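Local coordinates for 3-keto-5-aminohexanoate cleavage protein (Archaeoglobus fulgidus, PDB 3LOT) that probably cleaves beta-keto acids such as 3-keto-5-aminohexanoate, a transferase-type reaction, with the help of a bound zinc ion, at residues M48-A53 against I111-M116; P125-Y130 against E140-T145; N152-L157 against I181-F186; S264-I267 against K271-K274; G291-P294 against D298-R301. One frame throughout, in Å; residues are numbered along the deposited sequence. Where two conformers were deposited one is given.

Interaction 1. Residues M48-A53 against I111-M116. With ZN (zinc ion), chain P.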
# COMPACT_ATOMS: atom_id res chain seq x y z
N MSE D 48 20.69 -14.85 18.96
CA MSE D 48 19.76 -14.66 20.08
C MSE D 48 18.80 -15.86 20.21
O MSE D 48 18.32 -16.40 19.21
CB MSE D 48 18.95 -13.37 19.91
CG MSE D 48 18.22 -12.90 21.19
SE MSE D 48 17.73 -10.98 21.28
CE MSE D 48 17.04 -10.64 19.47
N VAL D 49 18.54 -16.25 21.45
CA VAL D 49 17.55 -17.25 21.77
C VAL D 49 16.46 -16.64 22.64
O VAL D 49 16.72 -15.82 23.54
CB VAL D 49 18.15 -18.51 22.44
CG1 VAL D 49 19.03 -19.21 21.48
CG2 VAL D 49 18.87 -18.20 23.73
N HIS D 50 15.23 -17.05 22.36
CA HIS D 50 14.08 -16.58 23.12
C HIS D 50 13.51 -17.69 23.99
O HIS D 50 13.18 -18.73 23.49
CB HIS D 50 13.05 -16.03 22.15
CG HIS D 50 11.83 -15.54 22.82
ND1 HIS D 50 11.86 -14.52 23.75
CD2 HIS D 50 10.54 -15.95 22.73
CE1 HIS D 50 10.63 -14.31 24.18
NE2 HIS D 50 9.81 -15.14 23.55
N ILE D 51 13.45 -17.44 25.30
CA ILE D 51 13.21 -18.48 26.32
C ILE D 51 11.87 -18.29 27.07
O ILE D 51 11.59 -17.20 27.58
CB ILE D 51 14.39 -18.54 27.36
CG1 ILE D 51 15.73 -18.89 26.65
CG2 ILE D 51 14.09 -19.51 28.52
CD1 ILE D 51 15.73 -20.14 25.76
N HIS D 52 11.05 -19.34 27.05
CA HIS D 52 9.99 -19.57 28.04
C HIS D 52 10.36 -20.75 28.97
O HIS D 52 11.15 -21.61 28.61
CB HIS D 52 8.68 -19.99 27.37
CG HIS D 52 8.02 -18.92 26.56
ND1 HIS D 52 6.69 -18.57 26.73
CD2 HIS D 52 8.48 -18.16 25.54
CE1 HIS D 52 6.38 -17.62 25.87
NE2 HIS D 52 7.45 -17.35 25.15
N ALA D 53 9.72 -20.78 30.13
CA ALA D 53 9.80 -21.93 31.04
C ALA D 53 8.56 -22.82 30.85
O ALA D 53 7.47 -22.34 30.50
CB ALA D 53 9.87 -21.44 32.48
N ILE D 111 17.83 -8.51 27.39
CA ILE D 111 16.68 -8.15 26.56
C ILE D 111 15.54 -9.08 27.00
O ILE D 111 15.77 -10.23 27.45
CB ILE D 111 17.07 -8.26 25.05
CG1 ILE D 111 15.92 -7.86 24.12
CG2 ILE D 111 17.61 -9.70 24.69
CD1 ILE D 111 16.39 -7.45 22.77
N ALA D 112 14.32 -8.58 26.96
CA ALA D 112 13.14 -9.38 27.27
C ALA D 112 11.93 -8.88 26.49
O ALA D 112 11.92 -7.74 26.02
CB ALA D 112 12.85 -9.38 28.72
N THR D 113 10.93 -9.73 26.30
CA THR D 113 9.85 -9.33 25.42
C THR D 113 8.89 -8.43 26.19
O THR D 113 8.80 -8.51 27.41
CB THR D 113 9.16 -10.53 24.71
OG1 THR D 113 8.53 -11.40 25.63
CG2 THR D 113 10.17 -11.30 23.93
N PHE D 114 8.20 -7.57 25.44
CA PHE D 114 7.42 -6.44 25.93
C PHE D 114 6.26 -6.32 24.94
O PHE D 114 6.39 -5.62 23.95
CB PHE D 114 8.31 -5.18 25.88
CG PHE D 114 7.83 -4.02 26.70
CD1 PHE D 114 6.68 -3.37 26.38
CD2 PHE D 114 8.59 -3.58 27.76
CE1 PHE D 114 6.27 -2.26 27.11
CE2 PHE D 114 8.23 -2.47 28.50
CZ PHE D 114 7.06 -1.78 28.19
N ASN D 115 5.17 -7.03 25.22
CA ASN D 115 3.94 -7.06 24.40
C ASN D 115 3.07 -5.77 24.44
O ASN D 115 2.75 -5.25 25.52
CB ASN D 115 3.15 -8.24 24.84
CG ASN D 115 3.92 -9.52 24.61
OD1 ASN D 115 3.95 -10.03 23.47
ND2 ASN D 115 4.58 -10.04 25.68
N MSE D 116 2.74 -5.26 23.26
CA MSE D 116 2.29 -3.85 23.15
C MSE D 116 0.79 -3.60 23.04
O MSE D 116 0.39 -2.49 22.66
CB MSE D 116 3.00 -3.22 21.96
CG MSE D 116 4.42 -3.01 22.17
SE MSE D 116 4.74 -1.69 23.55
CE MSE D 116 3.54 -0.31 23.04
ZN ZN P . 7.56 -16.01 23.25

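Interaction 2. Residues P125-Y130 against E140-T145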
# COMPACT_ATOMS: atom_id res chain seq x y z
N PRO D 125 -8.86 -23.44 18.00
CA PRO D 125 -9.03 -24.24 16.77
C PRO D 125 -8.09 -25.48 16.62
O PRO D 125 -8.41 -26.43 15.88
CB PRO D 125 -8.74 -23.21 15.68
CG PRO D 125 -9.17 -21.91 16.30
CD PRO D 125 -8.65 -22.02 17.67
N LEU D 126 -6.95 -25.47 17.30
CA LEU D 126 -6.04 -26.63 17.35
C LEU D 126 -6.68 -27.90 17.87
O LEU D 126 -6.17 -29.00 17.58
CB LEU D 126 -4.80 -26.33 18.18
CG LEU D 126 -3.93 -25.25 17.58
CD1 LEU D 126 -2.76 -24.86 18.50
CD2 LEU D 126 -3.47 -25.73 16.21
N LEU D 127 -7.78 -27.77 18.61
CA LEU D 127 -8.56 -28.91 19.08
C LEU D 127 -9.20 -29.70 17.94
O LEU D 127 -9.60 -30.85 18.13
CB LEU D 127 -9.65 -28.46 20.07
CG LEU D 127 -9.15 -27.98 21.44
CD1 LEU D 127 -10.27 -27.30 22.18
CD2 LEU D 127 -8.58 -29.13 22.27
N LYS D 128 -9.32 -29.09 16.76
CA LYS D 128 -9.86 -29.81 15.61
C LYS D 128 -8.79 -30.69 15.01
O LYS D 128 -9.09 -31.68 14.35
CB LYS D 128 -10.39 -28.83 14.56
CG LYS D 128 -11.52 -27.97 15.04
CD LYS D 128 -12.07 -27.03 13.93
CE LYS D 128 -11.08 -25.94 13.49
NZ LYS D 128 -11.74 -24.60 13.16
N LYS D 129 -7.53 -30.32 15.27
CA LYS D 129 -6.37 -30.92 14.60
C LYS D 129 -5.70 -31.99 15.45
O LYS D 129 -5.11 -32.93 14.90
CB LYS D 129 -5.36 -29.83 14.25
CG LYS D 129 -4.02 -30.29 13.65
CD LYS D 129 -3.27 -29.12 12.96
CE LYS D 129 -2.00 -29.58 12.16
NZ LYS D 129 -0.68 -29.22 12.83
N TYR D 130 -5.78 -31.83 16.76
CA TYR D 130 -5.22 -32.79 17.70
C TYR D 130 -6.30 -33.37 18.56
O TYR D 130 -6.95 -32.67 19.33
CB TYR D 130 -4.18 -32.08 18.56
CG TYR D 130 -3.07 -31.48 17.76
CD1 TYR D 130 -1.95 -32.24 17.39
CD2 TYR D 130 -3.12 -30.15 17.33
CE1 TYR D 130 -0.91 -31.68 16.64
CE2 TYR D 130 -2.08 -29.60 16.57
CZ TYR D 130 -0.99 -30.38 16.22
OH TYR D 130 0.04 -29.84 15.48
N GLU D 140 -7.59 -28.65 27.86
CA GLU D 140 -8.13 -27.62 28.73
C GLU D 140 -7.50 -26.23 28.45
O GLU D 140 -8.22 -25.22 28.29
CB GLU D 140 -7.90 -28.00 30.17
CG GLU D 140 -8.35 -26.91 31.11
CD GLU D 140 -8.71 -27.42 32.50
OE1 GLU D 140 -8.31 -28.57 32.83
OE2 GLU D 140 -9.40 -26.67 33.26
N TYR D 141 -6.18 -26.19 28.36
CA TYR D 141 -5.47 -24.97 28.01
C TYR D 141 -5.92 -24.38 26.68
O TYR D 141 -6.20 -23.17 26.55
CB TYR D 141 -3.97 -25.26 27.98
CG TYR D 141 -3.14 -24.16 27.39
CD1 TYR D 141 -3.09 -22.90 27.97
CD2 TYR D 141 -2.40 -24.39 26.24
CE1 TYR D 141 -2.31 -21.88 27.42
CE2 TYR D 141 -1.63 -23.39 25.68
CZ TYR D 141 -1.59 -22.14 26.26
OH TYR D 141 -0.81 -21.16 25.67
N LEU D 142 -5.99 -25.22 25.67
CA LEU D 142 -6.34 -24.75 24.34
C LEU D 142 -7.79 -24.17 24.34
O LEU D 142 -8.02 -23.09 23.80
CB LEU D 142 -6.19 -25.90 23.33
CG LEU D 142 -4.80 -26.55 23.15
CD1 LEU D 142 -4.95 -27.70 22.15
CD2 LEU D 142 -3.74 -25.53 22.68
N GLU D 143 -8.73 -24.89 24.95
CA GLU D 143 -10.11 -24.41 25.09
C GLU D 143 -10.23 -23.09 25.82
O GLU D 143 -11.01 -22.22 25.41
CB GLU D 143 -10.96 -25.43 25.82
CG GLU D 143 -12.41 -25.00 26.04
CD GLU D 143 -13.14 -24.53 24.76
OE1 GLU D 143 -12.85 -25.02 23.64
OE2 GLU D 143 -14.01 -23.62 24.90
N MSE D 144 -9.48 -22.95 26.91
CA MSE D 144 -9.56 -21.74 27.70
C MSE D 144 -9.09 -20.51 27.00
O MSE D 144 -9.60 -19.42 27.30
CB MSE D 144 -8.88 -21.93 29.05
CG MSE D 144 -9.82 -22.74 29.92
SE MSE D 144 -9.06 -23.24 31.59
CE MSE D 144 -10.43 -24.51 32.34
N THR D 145 -8.17 -20.63 26.04
CA THR D 145 -7.81 -19.44 25.22
C THR D 145 -8.98 -18.79 24.42
O THR D 145 -8.88 -17.61 23.95
CB THR D 145 -6.60 -19.72 24.29
OG1 THR D 145 -6.98 -20.61 23.20
CG2 THR D 145 -5.43 -20.33 25.12

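Interaction 3. Residues N152-L157 against I181-F186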
# COMPACT_ATOMS: atom_id res chain seq x y z
N ASN D 152 -2.42 -6.28 28.18
CA ASN D 152 -1.28 -5.38 28.31
C ASN D 152 -1.80 -3.96 28.15
O ASN D 152 -1.75 -3.39 27.07
CB ASN D 152 -0.18 -5.70 27.27
CG ASN D 152 0.23 -7.20 27.26
OD1 ASN D 152 1.14 -7.59 28.00
ND2 ASN D 152 -0.42 -8.03 26.37
N THR D 153 -2.35 -3.43 29.23
CA THR D 153 -2.97 -2.12 29.22
C THR D 153 -1.92 -1.01 29.23
O THR D 153 -0.76 -1.27 29.47
CB THR D 153 -3.86 -1.90 30.47
OG1 THR D 153 -3.04 -1.81 31.63
CG2 THR D 153 -4.92 -3.02 30.63
N PHE D 154 -2.32 0.22 28.94
CA PHE D 154 -1.39 1.31 28.95
C PHE D 154 -0.80 1.49 30.34
O PHE D 154 0.40 1.70 30.50
CB PHE D 154 -2.03 2.58 28.41
CG PHE D 154 -2.19 2.57 26.92
CD1 PHE D 154 -1.10 2.72 26.10
CD2 PHE D 154 -3.43 2.39 26.34
CE1 PHE D 154 -1.23 2.70 24.73
CE2 PHE D 154 -3.57 2.36 24.97
CZ PHE D 154 -2.45 2.50 24.15
N LYS D 155 -1.62 1.34 31.37
CA LYS D 155 -1.09 1.33 32.73
C LYS D 155 -0.06 0.21 32.95
O LYS D 155 0.97 0.43 33.59
CB LYS D 155 -2.21 1.17 33.77
CG LYS D 155 -1.74 1.52 35.18
CD LYS D 155 -2.90 1.41 36.16
CE LYS D 155 -2.47 1.70 37.59
NZ LYS D 155 -3.38 1.02 38.60
N ASP D 156 -0.35 -1.00 32.48
CA ASP D 156 0.64 -2.09 32.55
C ASP D 156 1.95 -1.69 31.84
O ASP D 156 3.03 -1.92 32.35
CB ASP D 156 0.13 -3.35 31.84
CG ASP D 156 -1.03 -4.05 32.55
OD1 ASP D 156 -1.22 -3.87 33.77
OD2 ASP D 156 -1.72 -4.82 31.85
N LEU D 157 1.83 -1.11 30.65
CA LEU D 157 3.01 -0.81 29.82
C LEU D 157 3.87 0.31 30.44
O LEU D 157 5.10 0.30 30.32
CB LEU D 157 2.60 -0.45 28.38
CG LEU D 157 1.81 -1.56 27.68
CD1 LEU D 157 1.28 -1.08 26.34
CD2 LEU D 157 2.66 -2.83 27.55
N ILE D 181 1.46 -0.98 16.85
CA ILE D 181 2.52 -0.05 16.42
C ILE D 181 2.13 1.38 16.82
O ILE D 181 2.95 2.15 17.31
CB ILE D 181 2.79 -0.15 14.93
CG1 ILE D 181 3.07 -1.64 14.54
CG2 ILE D 181 3.92 0.80 14.57
CD1 ILE D 181 3.63 -1.86 13.10
N TYR D 182 0.87 1.71 16.63
CA TYR D 182 0.32 2.97 17.11
C TYR D 182 0.53 3.10 18.61
O TYR D 182 0.95 4.17 19.06
CB TYR D 182 -1.15 3.15 16.74
CG TYR D 182 -1.36 3.85 15.38
CD1 TYR D 182 -1.34 5.27 15.27
CD2 TYR D 182 -1.53 3.12 14.25
CE1 TYR D 182 -1.51 5.90 14.06
CE2 TYR D 182 -1.68 3.73 13.03
CZ TYR D 182 -1.71 5.13 12.93
OH TYR D 182 -1.91 5.73 11.71
N ASN D 183 0.22 2.03 19.35
CA ASN D 183 0.48 2.03 20.80
C ASN D 183 1.98 2.29 21.08
O ASN D 183 2.33 3.09 21.98
CB ASN D 183 0.06 0.73 21.49
CG ASN D 183 -1.46 0.44 21.44
OD1 ASN D 183 -2.27 1.28 21.00
ND2 ASN D 183 -1.85 -0.79 21.89
N THR D 184 2.85 1.61 20.31
CA THR D 184 4.29 1.78 20.45
C THR D 184 4.76 3.23 20.23
O THR D 184 5.55 3.77 21.05
CB THR D 184 5.03 0.79 19.56
OG1 THR D 184 4.64 -0.55 19.93
CG2 THR D 184 6.55 1.00 19.64
N ALA D 185 4.25 3.86 19.17
CA ALA D 185 4.54 5.27 18.88
C ALA D 185 4.14 6.17 20.03
O ALA D 185 4.90 7.04 20.43
CB ALA D 185 3.83 5.74 17.62
N PHE D 186 2.96 5.91 20.58
CA PHE D 186 2.46 6.72 21.67
C PHE D 186 3.36 6.63 22.89
O PHE D 186 3.70 7.65 23.46
CB PHE D 186 1.03 6.31 21.99
CG PHE D 186 0.48 6.92 23.26
CD1 PHE D 186 -0.05 8.19 23.26
CD2 PHE D 186 0.47 6.20 24.43
CE1 PHE D 186 -0.59 8.74 24.43
CE2 PHE D 186 -0.07 6.73 25.58
CZ PHE D 186 -0.60 8.00 25.59

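Interaction 4. Residues S264-I267 against K271-K274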
# COMPACT_ATOMS: atom_id res chain seq x y z
N SER D 264 6.65 -22.39 15.00
CA SER D 264 6.21 -23.45 14.06
C SER D 264 6.83 -24.79 14.42
O SER D 264 8.04 -24.87 14.71
CB SER D 264 6.63 -23.10 12.64
OG SER D 264 6.39 -24.16 11.72
N LEU D 265 6.03 -25.85 14.35
CA LEU D 265 6.54 -27.18 14.64
C LEU D 265 7.12 -27.85 13.39
O LEU D 265 7.63 -28.96 13.49
CB LEU D 265 5.42 -28.05 15.22
CG LEU D 265 4.84 -27.61 16.57
CD1 LEU D 265 3.64 -28.49 16.98
CD2 LEU D 265 5.90 -27.60 17.66
N TYR D 266 7.08 -27.17 12.24
CA TYR D 266 7.38 -27.81 10.95
C TYR D 266 8.67 -27.29 10.33
O TYR D 266 9.09 -26.15 10.59
CB TYR D 266 6.18 -27.63 10.00
CG TYR D 266 4.97 -28.39 10.50
CD1 TYR D 266 4.77 -29.71 10.16
CD2 TYR D 266 4.07 -27.80 11.38
CE1 TYR D 266 3.70 -30.43 10.65
CE2 TYR D 266 2.97 -28.52 11.86
CZ TYR D 266 2.80 -29.82 11.50
OH TYR D 266 1.72 -30.54 11.97
N ILE D 267 9.31 -28.16 9.57
CA ILE D 267 10.47 -27.77 8.76
C ILE D 267 10.04 -27.59 7.28
O ILE D 267 10.53 -26.67 6.60
CB ILE D 267 11.65 -28.76 8.89
CG1 ILE D 267 12.91 -28.16 8.24
CG2 ILE D 267 11.26 -30.12 8.29
CD1 ILE D 267 13.45 -26.83 8.95
N LYS D 271 5.89 -31.76 7.58
CA LYS D 271 7.05 -32.46 8.14
C LYS D 271 7.54 -31.80 9.42
O LYS D 271 8.03 -30.68 9.37
CB LYS D 271 8.18 -32.55 7.12
CG LYS D 271 9.25 -33.55 7.53
CD LYS D 271 10.54 -33.39 6.71
CE LYS D 271 11.51 -34.48 7.03
NZ LYS D 271 12.91 -34.02 6.79
N LEU D 272 7.45 -32.51 10.55
CA LEU D 272 7.83 -31.91 11.81
C LEU D 272 9.32 -31.64 11.79
O LEU D 272 10.10 -32.45 11.30
CB LEU D 272 7.47 -32.80 13.00
CG LEU D 272 5.96 -33.02 13.18
CD1 LEU D 272 5.76 -34.06 14.30
CD2 LEU D 272 5.22 -31.71 13.45
N ALA D 273 9.67 -30.44 12.25
CA ALA D 273 11.06 -30.11 12.57
C ALA D 273 11.57 -30.99 13.71
O ALA D 273 10.92 -31.07 14.75
CB ALA D 273 11.16 -28.62 12.97
N LYS D 274 12.76 -31.60 13.54
CA LYS D 274 13.34 -32.45 14.56
C LYS D 274 14.02 -31.67 15.65
O LYS D 274 14.32 -32.22 16.70
CB LYS D 274 14.33 -33.45 13.94
CG LYS D 274 13.63 -34.67 13.27
CD LYS D 274 14.69 -35.65 12.69
CE LYS D 274 14.15 -37.02 12.34
NZ LYS D 274 12.77 -36.98 11.87
O HOH W 1 8.55 -30.28 15.91

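Interaction 5. Residues G291-P294 against D298-R301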
# COMPACT_ATOMS: atom_id res chain seq x y z
N GLY D 291 23.23 -13.12 0.16
CA GLY D 291 24.46 -12.34 0.30
C GLY D 291 24.64 -11.70 1.67
O GLY D 291 25.34 -10.69 1.81
N LYS D 292 24.00 -12.27 2.68
CA LYS D 292 24.05 -11.74 4.03
C LYS D 292 24.63 -12.84 4.91
O LYS D 292 24.91 -13.93 4.44
CB LYS D 292 22.63 -11.33 4.48
CG LYS D 292 22.07 -10.12 3.72
CD LYS D 292 20.56 -9.98 3.85
CE LYS D 292 20.01 -8.83 2.97
NZ LYS D 292 20.73 -7.53 3.16
N ARG D 293 24.83 -12.54 6.20
CA ARG D 293 25.29 -13.56 7.15
C ARG D 293 24.64 -13.35 8.50
O ARG D 293 24.21 -12.23 8.81
CB ARG D 293 26.82 -13.53 7.28
CG ARG D 293 27.37 -12.27 7.88
CD ARG D 293 28.88 -12.40 8.18
NE ARG D 293 29.36 -11.16 8.76
CZ ARG D 293 29.29 -10.84 10.04
NH1 ARG D 293 28.74 -11.65 10.94
NH2 ARG D 293 29.75 -9.66 10.43
N PRO D 294 24.54 -14.41 9.30
CA PRO D 294 23.99 -14.29 10.65
C PRO D 294 24.91 -13.47 11.57
O PRO D 294 26.15 -13.56 11.42
CB PRO D 294 23.86 -15.75 11.13
CG PRO D 294 24.83 -16.53 10.32
CD PRO D 294 24.88 -15.80 8.95
N ASP D 298 27.90 -11.35 19.97
CA ASP D 298 28.46 -10.05 20.31
C ASP D 298 28.03 -8.94 19.33
O ASP D 298 27.84 -7.78 19.72
CB ASP D 298 29.96 -10.11 20.50
CG ASP D 298 30.35 -10.72 21.86
OD1 ASP D 298 29.50 -10.78 22.84
OD2 ASP D 298 31.53 -11.17 21.95
N GLU D 299 27.83 -9.33 18.07
CA GLU D 299 27.27 -8.44 17.05
C GLU D 299 25.83 -8.03 17.39
O GLU D 299 25.46 -6.88 17.27
CB GLU D 299 27.36 -9.10 15.67
CG GLU D 299 28.78 -9.08 15.15
CD GLU D 299 29.02 -9.90 13.88
OE1 GLU D 299 28.22 -10.78 13.52
OE2 GLU D 299 30.06 -9.68 13.22
N VAL D 300 25.04 -9.00 17.86
CA VAL D 300 23.71 -8.72 18.31
C VAL D 300 23.77 -7.64 19.43
O VAL D 300 23.02 -6.64 19.44
CB VAL D 300 22.99 -10.00 18.81
CG1 VAL D 300 21.72 -9.60 19.64
CG2 VAL D 300 22.63 -10.94 17.60
N ARG D 301 24.66 -7.85 20.40
CA ARG D 301 24.80 -6.90 21.49
C ARG D 301 25.14 -5.48 20.97
O ARG D 301 24.60 -4.49 21.49
CB ARG D 301 25.87 -7.40 22.47
CG ARG D 301 25.40 -8.58 23.29
CD ARG D 301 26.45 -9.07 24.34
NE ARG D 301 25.81 -10.18 25.03
CZ ARG D 301 25.95 -11.46 24.71
NH1 ARG D 301 26.82 -11.87 23.81
NH2 ARG D 301 25.26 -12.36 25.39

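Interaction 1. Residues M48-A53 against I111-M116
His50 and Thr113 meet inside a TIM barrel, on strands 48-54 and 111-115, which flank strand 82-85 in the sheet. The two strands exchange no hydrogen bonds, and even their closest CA atoms, those of His50 and Ala112, are 8.4 Å apart, so side chains alone make the contact. The tight part is buried: the methyl CG2 of Thr113 comes obliquely to the imidazole, against its CE1 and ND1 corner. The modelled spacing there is shorter than carbons allow, so its exact value is doubtful. Toward the N-terminal ends of the strands, the side chain of selenomethionine Met48 crosses Ile111 at about a right angle, its SE 3.6 Å from Ile111 CG2, although Met48 has two conformers and this holds for one of them. The looser side faces the metal. There His52 makes no contact with 111-116 and turns its ring to the zinc ion, while Thr113 OG1 and Asn115 ND2 hydrogen-bond an unidentified bound molecule, consistent with a pocket. The imidazole of His50 spans both regions because its CG stands anti to the backbone N (chi1 179°). A hydrogen bond between His50 ND1 and Asn84 OD1 positions the ring from the second shell. Glu262 completes the set of protein ligands, and the histidines bind zinc through His50 NE2 at 2.4 Å and His52 NE2 at 2.3 Å.

Interaction 2. Residues P125-Y130 against E140-T145
Leu127 and Leu142 carry this contact, one from an irregular helical turn at 125-129 and the other from helix 137-144, their CA atoms 7.1 Å apart. Leu127 can be followed outward from its backbone. Its CB points toward the helix but has no partner there within 4.2 Å. The next atom, Leu127 CG, reaches CB of Leu142 at 4.1 Å. The chain then forks. CD2 lies against the same leucine, 3.9 Å from Leu142 CD1, whereas CD1 goes to Glu143, coming within 3.7 Å of its OE1 and 4.0 Å of its backbone N. The fork thus covers two consecutive residues of the helix, one methyl on an apolar partner, the other beside a carboxylate oxygen and a backbone N. The bend at chi2 (52°) brings Glu143 OE1 beside the methyl, while OE2 forms a salt bridge with Arg146 NE. Leu142 CD1 also comes to 4.2 Å from CB of Leu126, so this one methyl meets both leucines of the turn. The turn is held by its own backbone, where Leu126 O accepts from Lys129 N and Tyr130 N. No hydrogen bond joins the two segments; the 211 Å² buried between them, both sides summed, comes from van der Waals contact. In the fold, the turn lies in the connection from strand 119-120 to helix 137-144, with Ile123 against Leu142, Met23 against Leu126, and Phe186 of the second subunit packed on Pro125.

Interaction 3. Residues N152-L157 against I181-F186
Phe154 lays its ring against Asn183 and Phe186, joining helices 154-166 and 178-189 on the outside of a TIM barrel, where strand 170-175 connects the two along the chain. In the first shell, Phe154 CZ meets Asn183 OD1 at 3.4 Å, the oxygen lying at the ring edge near its plane. Amide and ring planes are 68° apart, so the two flat groups do not stack. The Phe186 ring approaches obliquely, with centroids 5.5 Å apart and the nearest carbons, Phe154 CE1 and Phe186 CD2, at 3.9 Å. Asn120 of the second subunit also packs on Phe154. An alanine in place of Phe154 is likely to open a gap between the helices and leave Asn183 and Phe186 without the ring they rest on. In the second shell, a hydrogen bond from Asn183 ND2 to Met116 O settles which way the amide is turned. Phe154 follows the N-cap Thr153, and a capping box holds this helix start: Thr153 N donates to Asp156 OD2 at 3.0 Å, meeting it from above the carboxylate plane, and in return Asp156 N donates to Thr153 OG1 at 2.9 Å with an N-H...O angle of 166°.

Interaction 4. Residues S264-I267 against K271-K274
Tyr266 and Leu272 form the antiparallel bridge of a small hairpin-like turn, in the loop that follows barrel strand 256-259 and also carries the zinc ligand Glu262. They are a non-hydrogen-bonded pair with CA atoms 4.2 Å apart, and a backbone bond flanks them on each side. Ile267 N donates to Lys271 O at 2.8 Å, nearly in line with the carbonyl. The other, Ala273 N to Leu265 O, is equally short but more bent. A water reinforces that end by donating to both Leu265 O and Ala273 O. Although the CB atoms diverge, the end of Leu272 swings back so that its CD2 lies over one face of the Tyr266 ring, 27° off the normal through the centroid, a CH-pi contact displaced toward the rim, with Leu272 CD2 3.4 Å from Tyr266 CE1. The phenol oxygen is hydrogen-bonded to Lys129 NZ. Farther on, Ile267 and Lys271 run side by side, with Ile267 CG2 3.7 Å from Lys271 CD, so the lysine's aliphatic part runs alongside the isoleucine. The Ile267 side chain also touches Glu278, Gln279 and Lys282 of helix 276-289. Upstream, Ser264 OG accepts from Tyr266 N at 3.1 Å, an ST turn just before the bridge. Such a loop between the last barrel strand and the helix after it belongs to the strand C-terminal rim where TIM barrels carry their active sites.

Interaction 5. Residues G291-P294 against D298-R301
Arg293 grips Glu299 end-on, linking the short strand 293-294 to helix 297-304 across a two-residue connection. Each terminal nitrogen takes one carboxylate oxygen. NH1 of Arg293 donates to Glu299 OE1 at 2.8 Å with an N-H...O angle of 166°, lying on the syn lone pair and keeping the oxygen in the guanidinium plane. Arg293 NH2 reaches Glu299 OE2 over an equal 2.8 Å, but meets it from above the carboxylate plane. The difference follows from the 36° between the two planar groups, which prevents both bonds from being coplanar. Arg293 NH1 also has a weak bond to Pro294 O, at 3.3 Å. On the acceptor side, OE1 of Glu299 takes a second hydrogen bond from Thr296 N, just before the helix, and that bond helps hold the carboxylate in place. The arginine gets there because CG sits between the backbone N and the carbonyl carbon (chi1 66°) and the chain then runs extended to NE. A leucine in place of Arg293 would probably leave Glu299 without its countercharge and the strand without its polar tie to the helix. A second ion pair lies within the helix, where Arg301 NH1 meets Asp298 OD1 at 3.1 Å; Arg301 NH2 forms a salt bridge with Glu110 and a hydrogen bond with Asp80 O. Because the residues in contact are only partly buried, the Arg293-Glu299 pair is probably an electrostatic fastening at the surface, with its direction set by two hydrogen bonds and its strength moderated by nearby solvent.

In the fold
Along the chain the five contacts follow one another without interleaving, all in one TIM-barrel domain. Interaction 1 lies about 5 Å from the chain's centre and contains the zinc site; the others lie 17 to 21 Å out, around the barrel. Interactions 1 and 3, with centres about 17 Å apart, touch where Met116 O bonds Asn183 ND2, tying the end of a barrel strand to an outer helix. Interactions 2 and 4, about 19 Å apart, join through Lys129 NZ and Tyr266 OH, linking two loops. Interaction 5 reaches the same sheet as interaction 1 but sits about 38 Å from interaction 2, centre to centre. Interactions 2 and 3 lie at the subunit interface, while interactions 1, 4 and 5 touch no other chain.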